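Local coordinates for protein predicted ATPase involved in replication control, Cdc46/Mcm family (PDB 3F8T) that probably binds ATP and single-stranded DNA and belongs to the MCM family of replicative helicases, whose members unwind DNA at replication forks, at residues D362-Q365 with D366-S369; E310-E314 with P315-A319; V483-Y486 with L487-M491; V447-R450 with Q451-V455. The protein carries 2 engineered substitutions. All blocks are in the same frame, centred on the assembly; numbering follows the deposited sequence.

The four contacts are local, each within a turn or two of helix, and they fall in two halves of the ATPase region. Contacts 1 and 2 lie in the P-loop domain and mark the starts of helices 365-368 and 314-326; their centres are about 10 Å apart, and a salt bridge of 3.0 Å from R317 NE to D364 OD2 joins them. Contacts 3 and 4, with centres about 13 Å apart, belong to the lid helices 473-489 and 449-465, where V483 CG2 packs on V455 CG2 at 3.5 Å. Contact 1 approaches the lid: S369 O lies 3.6 Å from R450 NH1. Contacts 2 and 3 stand farthest apart, about 25 Å between centres.

Contact 1. Residues D362-Q365 with D366-S369; sequences DLDQ and DFLS
D364 caps the amino end of helix 365-368, a short helix in the P-loop domain, by offering its side chain to the amide of F367. This is the classic N-cap: an aspartate side chain can accept from a backbone N-H of the first turn. Its CG sits between the backbone N and the carbonyl carbon (chi1 61°), which turns the carboxylate back over the helix start. F367 N meets D364 OD1 at 3.1 Å, coming from above the carboxylate plane, 53° out of it. The other oxygen, OD2, rests against F367 CB and takes a salt bridge from R317 of helix 314-326, so the group is held through both oxygens.

Backbone bonds continue the helix. L368 N donates to D364 O at 3.0 Å, almost straight, and S369 N to Q365 O at 3.1 Å.

The apolar part lies beside the cap. L363, just ahead of it, forks over two partners: L363 CD2 is 3.8 Å from F367 CD2, while CD1 reaches L368 CD1 at the same distance. Leucine suits this place because its two methyls can serve an aromatic ring and an aliphatic chain at once; the F367 side chain also packs on L320 and M321 of helix 314-326.

At the far end the S369 hydroxyl turns back on the helix, where S369 OG donates to D366 O at 2.8 Å.

Contact 2. Residues E310-E314 with P315-A319; sequences EGAPE and PHRWA
R317 folds back along the preceding loop, laying its guanidinium over the backbone of E314 while one end grips A312. E314 CA stands 3.7 Å above the R317 guanidinium plane, over its centre. R317 NH1 donates to A312 O at 2.7 Å, nearly in line with the carbonyl, and A312 CB packs on R317 CG at 3.7 Å. The bend at chi3 (-44°) brings the head round to this carbonyl. NE is taken by D364 through a salt bridge, and NH2 makes a long one to E314 OE2, the guanidinium and carboxylate planes 46° apart. Arginine fits because one flat head serves a carbonyl and carboxylates; cut back to an alanine, this position would probably leave A312 O and D364 without the donor.

E314 runs out between R317 and W318, its CG anti to the backbone N (chi1 -152°). E314 CG lies 3.6 Å from W318 CZ2, and E314 O sits 3.4 Å above the indole face of W318, toward its rim, while accepting from W318 N. P313 lays CD against the H316 ring in an off-centre CH-pi contact, 4.3 Å from the centroid; H316 NE2 bonds to T274 O.

R317 N closes the first turn on P313 O at 3.0 Å. With P313 as N-cap and P315 in the first turn, where no amide hydrogen is needed, this is a typical alpha-helix start, here of helix 314-326 in the P-loop domain.

Contact 3. Residues V483-Y486 with L487-M491; sequences VDWY and LETAM
T489 turns its side chain back on W485, one helical turn earlier, and grips it in two ways. At the root, T489 CB lies 3.3 Å from W485 O. From there T489 OG1 goes between the backbone N and the carbonyl carbon (chi1 63°), a rotamer that brings the hydroxyl within 2.8 Å of W485 O, to which it donates. T489 N gives the same oxygen a second bond, arriving from the opposite face of the carbonyl plane. The remaining branch, T489 CG2, reaches over the indole: it stands 3.7 Å from the centroid of the five-membered ring of W485, only 12° off the normal, a CH-pi contact over the face. Threonine suits the site because its hydroxyl adds a bond to a backbone oxygen already used by the helix while its methyl covers an aromatic ring.

The adjacent residues follow the usual i to i+4 pattern, with L487 N on V483 O and A490 N on Y486 O. V483 and L487 lie side by side, CG1 to CD1 at 4.0 Å, while L487 CD2 touches Y486 CE2 at 3.9 Å.

W485 packs on helix 219-229, whereas V483 faces helix 449-465. D484 is fixed by a salt bridge to R430 and a hydrogen bond from W426, and Y486, T489 and A490 lie against strand 373-376, tying the end of the last lid helix to the edge of the parallel P-loop sheet.

Contact 4. Residues V447-R450 with Q451-V455; sequences VTRR and QLESV
A capping box opens helix 449-465 of the lid domain, formed by T448 at the N-cap and Q451 three residues on. The Q451 chain, bent at chi2 (65°), doubles back so that its amide oxygen faces the start of the helix. T448 N donates to Q451 OE1 at 2.9 Å, in the carbonyl plane and on a lone pair; T448 OG1 donates to the same oxygen, tilted from that plane. T448 OG1 in turn accepts from R450 N at 3.2 Å, which completes the cap. Glutamine is well suited, being long enough to reach back and able to accept two bonds without a charge. A leucine in its place would probably leave T448 N and the T448 hydroxyl proton without their shared acceptor.

R450 runs alongside Q451, its guanidinium turned 71° from the amide plane and Q451 OE1 lying 3.6 Å above one face of the R450 guanidinium, toward the rim. On the outer side, R449 and E453 form an i to i+4 salt bridge. R449 NE reaches E453 OE2 at 3.0 Å on the syn side; the guanidinium and carboxylate planes stand nearly perpendicular, 86° apart, and E453 OE2 alone takes both bonds, the one from R449 NH2 being weak.

S454 N bonds to R450 O, while its hydroxyl bonds to D372. V447, just before the cap, packs on L487 and V434. The arrangement is a capping-box helix start, with a salt bridge on its outer side, set in the helical bundle of an AAA+ lid.

Contact 1. Residues D362-Q365 with D366-S369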
loop_
_atom_site.group_PDB
_atom_site.type_symbol
_atom_site.label_atom_id
_atom_site.label_comp_id
_atom_site.label_asym_id
_atom_site.label_seq_id
_atom_site.Cartn_x
_atom_site.Cartn_y
_atom_site.Cartn_z
ATOM N N ASP A 362 -9.126 -25.927 12.654
ATOM C CA ASP A 362 -7.858 -26.401 13.222
ATOM C C ASP A 362 -6.759 -25.325 13.119
ATOM O O ASP A 362 -6.007 -25.249 12.146
ATOM C CB ASP A 362 -7.440 -27.790 12.683
ATOM C CG ASP A 362 -6.694 -27.725 11.352
ATOM O OD1 ASP A 362 -7.250 -27.190 10.369
ATOM O OD2 ASP A 362 -5.546 -28.225 11.291
ATOM N N LEU A 363 -6.745 -24.466 14.132
ATOM C CA LEU A 363 -5.753 -23.421 14.323
ATOM C C LEU A 363 -5.753 -23.171 15.807
ATOM O O LEU A 363 -6.808 -23.252 16.444
ATOM C CB LEU A 363 -6.169 -22.126 13.631
ATOM C CG LEU A 363 -5.882 -21.819 12.165
ATOM C CD1 LEU A 363 -6.476 -20.450 11.840
ATOM C CD2 LEU A 363 -4.392 -21.845 11.839
ATOM N N ASP A 364 -4.594 -22.842 16.371
ATOM C CA ASP A 364 -4.527 -22.638 17.811
ATOM C C ASP A 364 -5.313 -21.408 18.247
ATOM O O ASP A 364 -5.475 -20.450 17.478
ATOM C CB ASP A 364 -3.074 -22.590 18.311
ATOM C CG ASP A 364 -2.295 -21.466 17.705
ATOM O OD1 ASP A 364 -2.069 -20.466 18.414
ATOM O OD2 ASP A 364 -1.941 -21.574 16.514
ATOM N N GLN A 365 -5.804 -21.452 19.483
ATOM C CA GLN A 365 -6.642 -20.399 20.051
ATOM C C GLN A 365 -5.995 -19.014 20.030
ATOM O O GLN A 365 -6.667 -18.032 19.710
ATOM C CB GLN A 365 -7.087 -20.776 21.471
ATOM C CG GLN A 365 -7.858 -22.094 21.528
ATOM C CD GLN A 365 -8.098 -22.614 22.948
ATOM O OE1 GLN A 365 -8.303 -21.843 23.894
ATOM N NE2 GLN A 365 -8.094 -23.937 23.092
ATOM N N ASP A 366 -4.703 -18.944 20.366
ATOM C CA ASP A 366 -3.962 -17.679 20.415
ATOM C C ASP A 366 -3.906 -17.007 19.040
ATOM O O ASP A 366 -4.221 -15.820 18.917
ATOM C CB ASP A 366 -2.548 -17.884 20.999
ATOM C CG ASP A 366 -1.621 -16.660 20.811
ATOM O OD1 ASP A 366 -2.035 -15.501 21.074
ATOM O OD2 ASP A 366 -0.448 -16.868 20.419
ATOM N N PHE A 367 -3.521 -17.770 18.016
ATOM C CA PHE A 367 -3.459 -17.245 16.644
ATOM C C PHE A 367 -4.841 -16.796 16.172
ATOM O O PHE A 367 -5.003 -15.708 15.607
ATOM C CB PHE A 367 -2.881 -18.286 15.677
ATOM C CG PHE A 367 -2.793 -17.806 14.254
ATOM C CD1 PHE A 367 -2.007 -16.706 13.926
ATOM C CD2 PHE A 367 -3.486 -18.453 13.241
ATOM C CE1 PHE A 367 -1.919 -16.253 12.615
ATOM C CE2 PHE A 367 -3.388 -18.017 11.931
ATOM C CZ PHE A 367 -2.609 -16.907 11.621
ATOM N N LEU A 368 -5.839 -17.639 16.414
ATOM C CA LEU A 368 -7.197 -17.354 15.980
ATOM C C LEU A 368 -7.747 -16.044 16.568
ATOM O O LEU A 368 -8.518 -15.336 15.917
ATOM C CB LEU A 368 -8.107 -18.531 16.335
ATOM C CG LEU A 368 -9.406 -18.690 15.559
ATOM C CD1 LEU A 368 -9.123 -18.904 14.077
ATOM C CD2 LEU A 368 -10.208 -19.860 16.124
ATOM N N SER A 369 -7.339 -15.717 17.790
ATOM C CA SER A 369 -7.806 -14.495 18.446
ATOM C C SER A 369 -7.262 -13.217 17.819
ATOM O O SER A 369 -7.725 -12.134 18.145
ATOM C CB SER A 369 -7.495 -14.519 19.947
ATOM O OG SER A 369 -6.149 -14.158 20.183
#

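Contact 2. Residues E310-E314 with P315-A319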
loop_
_atom_site.group_PDB
_atom_site.type_symbol
_atom_site.label_atom_id
_atom_site.label_comp_id
_atom_site.label_asym_id
_atom_site.label_seq_id
_atom_site.Cartn_x
_atom_site.Cartn_y
_atom_site.Cartn_z
ATOM N N GLU A 310 -5.202 -23.516 6.642
ATOM C CA GLU A 310 -5.236 -24.763 7.422
ATOM C C GLU A 310 -3.841 -25.325 7.632
ATOM O O GLU A 310 -3.058 -25.405 6.682
ATOM C CB GLU A 310 -6.148 -25.821 6.772
ATOM C CG GLU A 310 -5.744 -26.244 5.358
ATOM C CD GLU A 310 -6.438 -25.451 4.255
ATOM O OE1 GLU A 310 -7.079 -24.412 4.535
ATOM O OE2 GLU A 310 -6.353 -25.888 3.086
ATOM N N GLY A 311 -3.537 -25.673 8.882
ATOM C CA GLY A 311 -2.244 -26.264 9.255
ATOM C C GLY A 311 -1.069 -25.320 9.060
ATOM O O GLY A 311 0.069 -25.763 8.860
ATOM N N ALA A 312 -1.340 -24.015 9.098
ATOM C CA ALA A 312 -0.295 -23.004 8.965
ATOM C C ALA A 312 0.858 -23.311 9.931
ATOM O O ALA A 312 0.629 -23.375 11.141
ATOM C CB ALA A 312 -0.870 -21.628 9.267
ATOM N N PRO A 313 2.085 -23.501 9.412
ATOM C CA PRO A 313 3.197 -23.803 10.324
ATOM C C PRO A 313 3.475 -22.661 11.289
ATOM O O PRO A 313 3.222 -21.498 10.982
ATOM C CB PRO A 313 4.396 -24.013 9.377
ATOM C CG PRO A 313 3.774 -24.322 8.058
ATOM C CD PRO A 313 2.544 -23.464 8.014
ATOM N N GLU A 314 3.996 -23.008 12.453
ATOM C CA GLU A 314 4.246 -22.038 13.502
ATOM C C GLU A 314 5.037 -20.774 13.083
ATOM O O GLU A 314 4.617 -19.652 13.424
ATOM C CB GLU A 314 4.913 -22.735 14.696
ATOM C CG GLU A 314 4.645 -22.088 16.001
ATOM C CD GLU A 314 5.038 -22.972 17.180
ATOM O OE1 GLU A 314 5.982 -23.789 17.050
ATOM O OE2 GLU A 314 4.394 -22.836 18.246
ATOM N N PRO A 315 6.180 -20.937 12.373
ATOM C CA PRO A 315 6.921 -19.751 11.922
ATOM C C PRO A 315 6.087 -18.792 11.062
ATOM O O PRO A 315 6.197 -17.574 11.230
ATOM C CB PRO A 315 8.074 -20.357 11.114
ATOM C CG PRO A 315 8.304 -21.700 11.808
ATOM C CD PRO A 315 6.898 -22.179 12.002
ATOM N N HIS A 316 5.271 -19.347 10.163
ATOM C CA HIS A 316 4.291 -18.579 9.377
ATOM C C HIS A 316 3.251 -17.867 10.249
ATOM O O HIS A 316 2.935 -16.709 10.000
ATOM C CB HIS A 316 3.580 -19.479 8.377
ATOM C CG HIS A 316 4.479 -20.022 7.307
ATOM N ND1 HIS A 316 5.497 -20.910 7.575
ATOM C CD2 HIS A 316 4.518 -19.797 5.973
ATOM C CE1 HIS A 316 6.116 -21.223 6.448
ATOM N NE2 HIS A 316 5.542 -20.559 5.460
ATOM N N ARG A 317 2.719 -18.554 11.258
ATOM C CA ARG A 317 1.792 -17.922 12.204
ATOM C C ARG A 317 2.415 -16.761 12.978
ATOM O O ARG A 317 1.790 -15.695 13.124
ATOM C CB ARG A 317 1.163 -18.957 13.145
ATOM C CG ARG A 317 0.457 -20.041 12.377
ATOM C CD ARG A 317 -0.399 -20.934 13.278
ATOM N NE ARG A 317 0.254 -21.318 14.524
ATOM C CZ ARG A 317 0.769 -22.519 14.768
ATOM N NH1 ARG A 317 0.749 -23.470 13.840
ATOM N NH2 ARG A 317 1.308 -22.768 15.951
ATOM N N TRP A 318 3.629 -16.957 13.484
ATOM C CA TRP A 318 4.362 -15.865 14.133
ATOM C C TRP A 318 4.532 -14.644 13.223
ATOM O O TRP A 318 4.326 -13.520 13.659
ATOM C CB TRP A 318 5.740 -16.317 14.599
ATOM C CG TRP A 318 5.718 -17.361 15.663
ATOM C CD1 TRP A 318 4.706 -17.632 16.541
ATOM C CD2 TRP A 318 6.787 -18.259 15.986
ATOM N NE1 TRP A 318 5.079 -18.656 17.388
ATOM C CE2 TRP A 318 6.350 -19.059 17.066
ATOM C CE3 TRP A 318 8.072 -18.464 15.461
ATOM C CZ2 TRP A 318 7.158 -20.053 17.638
ATOM C CZ3 TRP A 318 8.869 -19.449 16.015
ATOM C CH2 TRP A 318 8.409 -20.235 17.097
ATOM N N ALA A 319 4.909 -14.879 11.968
ATOM C CA ALA A 319 5.077 -13.789 11.000
ATOM C C ALA A 319 3.764 -13.068 10.808
ATOM O O ALA A 319 3.712 -11.822 10.848
ATOM C CB ALA A 319 5.595 -14.326 9.649
#

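Contact 3. Residues V483-Y486 with L487-M491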
loop_
_atom_site.group_PDB
_atom_site.type_symbol
_atom_site.label_atom_id
_atom_site.label_comp_id
_atom_site.label_asym_id
_atom_site.label_seq_id
_atom_site.Cartn_x
_atom_site.Cartn_y
_atom_site.Cartn_z
ATOM N N VAL A 483 -19.819 -7.907 14.704
ATOM C CA VAL A 483 -19.066 -8.629 15.731
ATOM C C VAL A 483 -19.999 -9.637 16.412
ATOM O O VAL A 483 -19.642 -10.811 16.563
ATOM C CB VAL A 483 -18.362 -7.678 16.758
ATOM C CG1 VAL A 483 -17.728 -8.482 17.915
ATOM C CG2 VAL A 483 -17.281 -6.860 16.068
ATOM N N ASP A 484 -21.198 -9.187 16.773
ATOM C CA ASP A 484 -22.223 -10.080 17.354
ATOM C C ASP A 484 -22.565 -11.280 16.463
ATOM O O ASP A 484 -22.686 -12.421 16.947
ATOM C CB ASP A 484 -23.495 -9.302 17.672
ATOM C CG ASP A 484 -23.364 -8.461 18.919
ATOM O OD1 ASP A 484 -22.499 -8.760 19.769
ATOM O OD2 ASP A 484 -24.126 -7.489 19.045
ATOM N N TRP A 485 -22.701 -11.023 15.166
ATOM C CA TRP A 485 -22.991 -12.084 14.194
ATOM C C TRP A 485 -21.878 -13.130 14.201
ATOM O O TRP A 485 -22.158 -14.327 14.278
ATOM C CB TRP A 485 -23.197 -11.495 12.798
ATOM C CG TRP A 485 -23.554 -12.494 11.731
ATOM C CD1 TRP A 485 -24.812 -12.911 11.371
ATOM C CD2 TRP A 485 -22.643 -13.192 10.879
ATOM N NE1 TRP A 485 -24.730 -13.835 10.347
ATOM C CE2 TRP A 485 -23.410 -14.021 10.027
ATOM C CE3 TRP A 485 -21.252 -13.206 10.756
ATOM C CZ2 TRP A 485 -22.829 -14.847 9.065
ATOM C CZ3 TRP A 485 -20.672 -14.026 9.795
ATOM C CH2 TRP A 485 -21.462 -14.832 8.960
ATOM N N TYR A 486 -20.627 -12.671 14.135
ATOM C CA TYR A 486 -19.438 -13.528 14.275
ATOM C C TYR A 486 -19.449 -14.348 15.569
ATOM O O TYR A 486 -19.252 -15.574 15.553
ATOM C CB TYR A 486 -18.160 -12.663 14.217
ATOM C CG TYR A 486 -16.942 -13.270 14.895
ATOM C CD1 TYR A 486 -16.583 -14.592 14.652
ATOM C CD2 TYR A 486 -16.145 -12.521 15.759
ATOM C CE1 TYR A 486 -15.479 -15.171 15.263
ATOM C CE2 TYR A 486 -15.014 -13.099 16.391
ATOM C CZ TYR A 486 -14.695 -14.428 16.122
ATOM O OH TYR A 486 -13.587 -15.057 16.681
ATOM N N LEU A 487 -19.647 -13.672 16.696
ATOM C CA LEU A 487 -19.623 -14.345 17.999
ATOM C C LEU A 487 -20.731 -15.399 18.129
ATOM O O LEU A 487 -20.509 -16.490 18.688
ATOM C CB LEU A 487 -19.725 -13.328 19.129
ATOM C CG LEU A 487 -18.548 -12.363 19.325
ATOM C CD1 LEU A 487 -18.898 -11.375 20.423
ATOM C CD2 LEU A 487 -17.228 -13.080 19.638
ATOM N N GLU A 488 -21.902 -15.071 17.599
ATOM C CA GLU A 488 -23.066 -15.939 17.689
ATOM C C GLU A 488 -22.987 -17.116 16.738
ATOM O O GLU A 488 -23.195 -18.257 17.155
ATOM C CB GLU A 488 -24.363 -15.135 17.527
ATOM C CG GLU A 488 -24.682 -14.326 18.795
ATOM C CD GLU A 488 -25.640 -13.146 18.576
ATOM O OE1 GLU A 488 -26.451 -13.183 17.625
ATOM O OE2 GLU A 488 -25.587 -12.185 19.386
ATOM N N THR A 489 -22.646 -16.849 15.480
ATOM C CA THR A 489 -22.514 -17.903 14.475
ATOM C C THR A 489 -21.383 -18.886 14.779
ATOM O O THR A 489 -21.483 -20.073 14.445
ATOM C CB THR A 489 -22.346 -17.342 13.059
ATOM O OG1 THR A 489 -21.128 -16.577 12.978
ATOM C CG2 THR A 489 -23.524 -16.449 12.703
ATOM N N ALA A 490 -20.325 -18.397 15.432
ATOM C CA ALA A 490 -19.190 -19.236 15.844
ATOM C C ALA A 490 -19.605 -20.420 16.724
ATOM O O ALA A 490 -18.965 -21.483 16.696
ATOM C CB ALA A 490 -18.156 -18.403 16.568
ATOM N N MET A 491 -20.667 -20.215 17.502
ATOM C CA MET A 491 -21.113 -21.163 18.516
ATOM C C MET A 491 -22.462 -21.819 18.200
ATOM O O MET A 491 -22.920 -22.669 18.958
ATOM C CB MET A 491 -21.207 -20.471 19.882
ATOM C CG MET A 491 -19.893 -19.946 20.429
ATOM S SD MET A 491 -18.659 -21.241 20.684
ATOM C CE MET A 491 -18.968 -21.741 22.372
#

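Contact 4. Residues V447-R450 with Q451-V455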
loop_
_atom_site.group_PDB
_atom_site.type_symbol
_atom_site.label_atom_id
_atom_site.label_comp_id
_atom_site.label_asym_id
_atom_site.label_seq_id
_atom_site.Cartn_x
_atom_site.Cartn_y
_atom_site.Cartn_z
ATOM N N VAL A 447 -16.417 -11.937 25.527
ATOM C CA VAL A 447 -16.339 -10.612 24.938
ATOM C C VAL A 447 -15.282 -9.842 25.733
ATOM O O VAL A 447 -15.491 -9.474 26.905
ATOM C CB VAL A 447 -17.725 -9.917 24.919
ATOM C CG1 VAL A 447 -17.619 -8.433 24.570
ATOM C CG2 VAL A 447 -18.641 -10.629 23.931
ATOM N N THR A 448 -14.133 -9.649 25.086
ATOM C CA THR A 448 -12.942 -9.075 25.714
ATOM C C THR A 448 -12.545 -7.741 25.067
ATOM O O THR A 448 -13.224 -7.260 24.159
ATOM C CB THR A 448 -11.750 -10.045 25.609
ATOM O OG1 THR A 448 -11.232 -10.036 24.275
ATOM C CG2 THR A 448 -12.152 -11.482 26.002
ATOM N N ARG A 449 -11.432 -7.161 25.520
ATOM C CA ARG A 449 -10.923 -5.935 24.908
ATOM C C ARG A 449 -10.737 -6.079 23.395
ATOM O O ARG A 449 -10.884 -5.095 22.679
ATOM C CB ARG A 449 -9.614 -5.464 25.565
ATOM C CG ARG A 449 -8.490 -6.507 25.568
ATOM C CD ARG A 449 -7.204 -5.958 26.178
ATOM N NE ARG A 449 -6.607 -4.915 25.342
ATOM C CZ ARG A 449 -5.299 -4.721 25.196
ATOM N NH1 ARG A 449 -4.423 -5.506 25.816
ATOM N NH2 ARG A 449 -4.862 -3.744 24.413
ATOM N N ARG A 450 -10.421 -7.293 22.925
ATOM C CA ARG A 450 -10.248 -7.567 21.492
ATOM C C ARG A 450 -11.525 -7.245 20.726
ATOM O O ARG A 450 -11.472 -6.653 19.646
ATOM C CB ARG A 450 -9.855 -9.035 21.240
ATOM C CG ARG A 450 -8.450 -9.402 21.718
ATOM C CD ARG A 450 -8.143 -10.901 21.558
ATOM N NE ARG A 450 -9.056 -11.737 22.341
ATOM C CZ ARG A 450 -10.107 -12.389 21.839
ATOM N NH1 ARG A 450 -10.384 -12.343 20.531
ATOM N NH2 ARG A 450 -10.881 -13.107 22.654
ATOM N N GLN A 451 -12.669 -7.627 21.293
ATOM C CA GLN A 451 -13.971 -7.358 20.669
ATOM C C GLN A 451 -14.315 -5.874 20.671
ATOM O O GLN A 451 -14.846 -5.362 19.685
ATOM C CB GLN A 451 -15.079 -8.182 21.329
ATOM C CG GLN A 451 -15.112 -9.635 20.860
ATOM C CD GLN A 451 -13.860 -10.413 21.249
ATOM O OE1 GLN A 451 -13.468 -10.439 22.422
ATOM N NE2 GLN A 451 -13.208 -11.026 20.258
ATOM N N LEU A 452 -14.049 -5.207 21.798
ATOM C CA LEU A 452 -14.176 -3.748 21.887
ATOM C C LEU A 452 -13.363 -3.075 20.782
ATOM O O LEU A 452 -13.883 -2.231 20.043
ATOM C CB LEU A 452 -13.702 -3.245 23.249
ATOM C CG LEU A 452 -13.746 -1.732 23.491
ATOM C CD1 LEU A 452 -15.164 -1.237 23.596
ATOM C CD2 LEU A 452 -12.981 -1.426 24.788
ATOM N N GLU A 453 -12.103 -3.484 20.669
ATOM C CA GLU A 453 -11.202 -2.987 19.626
ATOM C C GLU A 453 -11.754 -3.231 18.212
ATOM O O GLU A 453 -11.713 -2.332 17.363
ATOM C CB GLU A 453 -9.795 -3.574 19.826
ATOM C CG GLU A 453 -9.116 -2.997 21.089
ATOM C CD GLU A 453 -8.071 -3.902 21.740
ATOM O OE1 GLU A 453 -7.612 -4.873 21.100
ATOM O OE2 GLU A 453 -7.700 -3.631 22.911
ATOM N N SER A 454 -12.300 -4.419 17.965
ATOM C CA SER A 454 -12.836 -4.743 16.629
ATOM C C SER A 454 -14.041 -3.884 16.264
ATOM O O SER A 454 -14.138 -3.371 15.129
ATOM C CB SER A 454 -13.201 -6.225 16.529
ATOM O OG SER A 454 -12.042 -7.016 16.726
ATOM N N VAL A 455 -14.956 -3.714 17.218
ATOM C CA VAL A 455 -16.114 -2.853 16.968
ATOM C C VAL A 455 -15.646 -1.432 16.608
ATOM O O VAL A 455 -16.137 -0.842 15.641
ATOM C CB VAL A 455 -17.099 -2.834 18.156
ATOM C CG1 VAL A 455 -18.191 -1.781 17.934
ATOM C CG2 VAL A 455 -17.723 -4.205 18.298
#